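Local coordinates for protein LRIM1 (Anopheles gambiae, PDB 3O53), which probably regulates complement-like immunity in the mosquito through a heterodimeric complex with the related protein APL1C, the chain here being its leucine-rich repeat domain, at residues L127-T133 with D150-I156. Sequence-based numbering, arbitrary orientation.
Sequences LANNKIT and DLKLNEI
N154 faces L127 and I132 with its CG turned anti to its own carbonyl carbon: a chi1 of -83° swings the amide across to the neighbouring coil, and a chi2 of -79° turns its plane so that ND2 can reach L127 O. That hydrogen bond is nearly straight at 3.0 Å, with the acceptor in the amide plane, while the other hydrogen of ND2 serves L151 O within its own turn. OD1, whose place is less certain because it sits too close to N130, probably accepts from I132 N. Asparagine suits this buried place because a single flat group can both donate and accept, meeting backbone polar groups in the turns. N130 has nearly the same chi1, and its ND2 reaches L127 O from the opposite face of that carbonyl, so two amides grip one oxygen. Backbone bonds also join the coils: L127 N to D150 O, N129 N to K152 O (3.0 Å) and E155 N to I132 O. Inside, branched apolar side chains fill the core, I132 CD1 packing tightly on L151 CD2, crossing it at about a right angle, and I132 CG2 lying 3.9 Å from I156 CG1. Small, buried A128 puts its CB against K152 CG. Exposed K131 forms a salt bridge from NZ to E155 OE2 at 3.2 Å, its hydrogen bond weak. These are successive coils of a leucine-rich repeat solenoid: N130 continues the asparagine pattern to A106 and I111, N179 takes it up from L151 and I156, and the two turns follow the adjacent parallel strands 123-126 and 146-150.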
ATOM      1  N   LEU A 127      -4.685   2.659   2.492  1.00 22.57           N
ATOM      2  CA  LEU A 127      -4.173   3.928   2.991  1.00 24.84           C
ATOM      3  C   LEU A 127      -3.617   4.828   1.884  1.00 28.06           C
ATOM      4  O   LEU A 127      -2.708   5.626   2.124  1.00 28.44           O
ATOM      5  CB  LEU A 127      -3.063   3.665   4.020  1.00 22.38           C
ATOM      6  CG  LEU A 127      -3.530   3.131   5.380  1.00 26.41           C
ATOM      7  CD1 LEU A 127      -2.334   2.594   6.189  1.00 25.07           C
ATOM      8  CD2 LEU A 127      -4.271   4.224   6.147  1.00 27.12           C
ATOM      9  N   ALA A 128      -4.142   4.709   0.674  1.00 23.39           N
ATOM     10  CA  ALA A 128      -3.648   5.537  -0.420  1.00 31.03           C
ATOM     11  C   ALA A 128      -3.786   7.010  -0.042  1.00 33.67           C
ATOM     12  O   ALA A 128      -4.731   7.394   0.629  1.00 28.63           O
ATOM     13  CB  ALA A 128      -4.409   5.261  -1.696  1.00 29.34           C
ATOM     14  N   ASN A 129      -2.825   7.822  -0.475  1.00 32.05           N
ATOM     15  CA  ASN A 129      -2.945   9.275  -0.413  1.00 26.53           C
ATOM     16  C   ASN A 129      -3.047   9.787   1.015  1.00 27.14           C
ATOM     17  O   ASN A 129      -4.058  10.365   1.408  1.00 28.85           O
ATOM     18  CB  ASN A 129      -4.160   9.755  -1.217  1.00 29.48           C
ATOM     19  CG  ASN A 129      -4.095  11.242  -1.514  1.00 34.27           C
ATOM     20  OD1 ASN A 129      -3.020  11.835  -1.475  1.00 28.99           O
ATOM     21  ND2 ASN A 129      -5.237  11.848  -1.813  1.00 32.52           N
ATOM     22  N   ASN A 130      -1.995   9.547   1.786  1.00 25.26           N
ATOM     23  CA  ASN A 130      -1.914  10.003   3.152  1.00 29.19           C
ATOM     24  C   ASN A 130      -0.519  10.609   3.377  1.00 34.55           C
ATOM     25  O   ASN A 130       0.128  11.015   2.419  1.00 32.12           O
ATOM     26  CB  ASN A 130      -2.211   8.844   4.101  1.00 25.22           C
ATOM     27  CG  ASN A 130      -3.702   8.642   4.312  1.00 32.12           C
ATOM     28  OD1 ASN A 130      -4.368   9.486   4.899  1.00 28.32           O
ATOM     29  ND2 ASN A 130      -4.231   7.521   3.821  1.00 27.41           N
ATOM     30  N   LYS A 131      -0.064  10.667   4.624  1.00 27.32           N
ATOM     31  CA  LYS A 131       1.234  11.267   4.938  1.00 32.53           C
ATOM     32  C   LYS A 131       2.178  10.267   5.604  1.00 26.76           C
ATOM     33  O   LYS A 131       2.965  10.628   6.465  1.00 27.19           O
ATOM     34  CB  LYS A 131       1.053  12.476   5.862  1.00 37.25           C
ATOM     35  CG  LYS A 131      -0.013  13.454   5.403  1.00 45.48           C
ATOM     36  CD  LYS A 131       0.370  14.147   4.113  1.00 62.52           C
ATOM     37  CE  LYS A 131       1.200  15.392   4.363  1.00 85.31           C
ATOM     38  NZ  LYS A 131       1.389  16.183   3.113  1.00 94.92           N
ATOM     39  N   ILE A 132       2.091   9.009   5.201  1.00 23.96           N
ATOM     40  CA  ILE A 132       2.941   7.978   5.763  1.00 25.21           C
ATOM     41  C   ILE A 132       4.352   8.140   5.191  1.00 23.86           C
ATOM     42  O   ILE A 132       4.531   8.245   3.981  1.00 20.61           O
ATOM     43  CB  ILE A 132       2.347   6.575   5.457  1.00 24.55           C
ATOM     44  CG1 ILE A 132       1.052   6.398   6.263  1.00 32.37           C
ATOM     45  CG2 ILE A 132       3.343   5.453   5.799  1.00 21.34           C
ATOM     46  CD1 ILE A 132       0.189   5.247   5.800  1.00 37.47           C
ATOM     47  N   THR A 133       5.355   8.180   6.061  1.00 24.06           N
ATOM     48  CA  THR A 133       6.733   8.333   5.596  1.00 24.44           C
ATOM     49  C   THR A 133       7.598   7.096   5.854  1.00 22.53           C
ATOM     50  O   THR A 133       8.713   7.016   5.369  1.00 23.03           O
ATOM     51  CB  THR A 133       7.387   9.550   6.264  1.00 31.92           C
ATOM     52  OG1 THR A 133       7.526   9.304   7.666  1.00 28.30           O
ATOM     53  CG2 THR A 133       6.526  10.789   6.062  1.00 38.63           C
ATOM     54  N   ASP A 150      -2.335  -1.250   0.669  1.00 23.54           N
ATOM     55  CA  ASP A 150      -2.208  -0.196  -0.323  1.00 27.11           C
ATOM     56  C   ASP A 150      -1.640   1.049   0.340  1.00 26.60           C
ATOM     57  O   ASP A 150      -2.307   1.687   1.145  1.00 26.11           O
ATOM     58  CB  ASP A 150      -3.561   0.118  -0.965  1.00 27.56           C
ATOM     59  CG  ASP A 150      -3.446   1.150  -2.075  1.00 34.56           C
ATOM     60  OD1 ASP A 150      -2.308   1.439  -2.505  1.00 27.10           O
ATOM     61  OD2 ASP A 150      -4.487   1.673  -2.519  1.00 33.07           O
ATOM     62  N   LEU A 151      -0.398   1.379   0.002  1.00 25.64           N
ATOM     63  CA  LEU A 151       0.261   2.567   0.538  1.00 27.89           C
ATOM     64  C   LEU A 151       0.672   3.527  -0.575  1.00 29.25           C
ATOM     65  O   LEU A 151       1.572   4.336  -0.397  1.00 23.93           O
ATOM     66  CB  LEU A 151       1.490   2.174   1.372  1.00 28.84           C
ATOM     67  CG  LEU A 151       1.169   1.600   2.752  1.00 22.67           C
ATOM     68  CD1 LEU A 151       2.328   0.770   3.305  1.00 23.79           C
ATOM     69  CD2 LEU A 151       0.804   2.727   3.725  1.00 24.74           C
ATOM     70  N   LYS A 152       0.004   3.453  -1.719  1.00 25.88           N
ATOM     71  CA  LYS A 152       0.345   4.330  -2.835  1.00 26.95           C
ATOM     72  C   LYS A 152       0.117   5.802  -2.498  1.00 25.37           C
ATOM     73  O   LYS A 152      -0.693   6.135  -1.629  1.00 19.38           O
ATOM     74  CB  LYS A 152      -0.454   3.945  -4.088  1.00 29.00           C
ATOM     75  CG  LYS A 152      -1.918   4.383  -4.090  1.00 26.96           C
ATOM     76  CD  LYS A 152      -2.495   4.217  -5.512  1.00 35.95           C
ATOM     77  CE  LYS A 152      -4.000   4.429  -5.567  1.00 49.13           C
ATOM     78  NZ  LYS A 152      -4.737   3.272  -4.985  1.00 50.94           N
ATOM     79  N   LEU A 153       0.823   6.681  -3.206  1.00 20.82           N
ATOM     80  CA  LEU A 153       0.687   8.129  -3.025  1.00 22.13           C
ATOM     81  C   LEU A 153       0.961   8.547  -1.590  1.00 22.15           C
ATOM     82  O   LEU A 153       0.295   9.419  -1.048  1.00 26.21           O
ATOM     83  CB  LEU A 153      -0.708   8.626  -3.442  1.00 27.59           C
ATOM     84  CG  LEU A 153      -1.049   8.527  -4.937  1.00 34.30           C
ATOM     85  CD1 LEU A 153      -2.495   8.949  -5.193  1.00 32.80           C
ATOM     86  CD2 LEU A 153      -0.092   9.379  -5.773  1.00 32.19           C
ATOM     87  N   ASN A 154       1.936   7.922  -0.960  1.00 27.15           N
ATOM     88  CA  ASN A 154       2.387   8.420   0.327  1.00 26.02           C
ATOM     89  C   ASN A 154       3.788   9.003   0.176  1.00 24.70           C
ATOM     90  O   ASN A 154       4.201   9.349  -0.925  1.00 29.81           O
ATOM     91  CB  ASN A 154       2.282   7.327   1.402  1.00 20.97           C
ATOM     92  CG  ASN A 154       0.874   7.223   1.970  1.00 24.29           C
ATOM     93  OD1 ASN A 154       0.472   8.026   2.811  1.00 26.75           O
ATOM     94  ND2 ASN A 154       0.117   6.241   1.507  1.00 19.24           N
ATOM     95  N   GLU A 155       4.507   9.157   1.276  1.00 19.22           N
ATOM     96  CA  GLU A 155       5.807   9.804   1.225  1.00 27.97           C
ATOM     97  C   GLU A 155       6.909   8.896   1.758  1.00 27.22           C
ATOM     98  O   GLU A 155       7.873   9.360   2.373  1.00 24.35           O
ATOM     99  CB  GLU A 155       5.757  11.098   2.029  1.00 36.13           C
ATOM    100  CG  GLU A 155       4.841  12.142   1.415  1.00 70.49           C
ATOM    101  CD  GLU A 155       4.563  13.296   2.351  1.00 99.72           C
ATOM    102  OE1 GLU A 155       5.275  13.422   3.370  1.00 98.88           O
ATOM    103  OE2 GLU A 155       3.630  14.076   2.069  1.00116.78           O
ATOM    104  N   ILE A 156       6.769   7.601   1.521  1.00 20.28           N
ATOM    105  CA  ILE A 156       7.738   6.643   2.035  1.00 23.04           C
ATOM    106  C   ILE A 156       9.108   6.770   1.326  1.00 26.82           C
ATOM    107  O   ILE A 156       9.191   6.892   0.114  1.00 23.24           O
ATOM    108  CB  ILE A 156       7.164   5.208   1.952  1.00 26.87           C
ATOM    109  CG1 ILE A 156       5.916   5.124   2.848  1.00 24.13           C
ATOM    110  CG2 ILE A 156       8.210   4.167   2.388  1.00 20.86           C
ATOM    111  CD1 ILE A 156       5.021   3.938   2.531  1.00 24.14           C
TER
HETATM  112  O   HOH W   1      -6.009   2.757  -0.504  1.00 26.89           O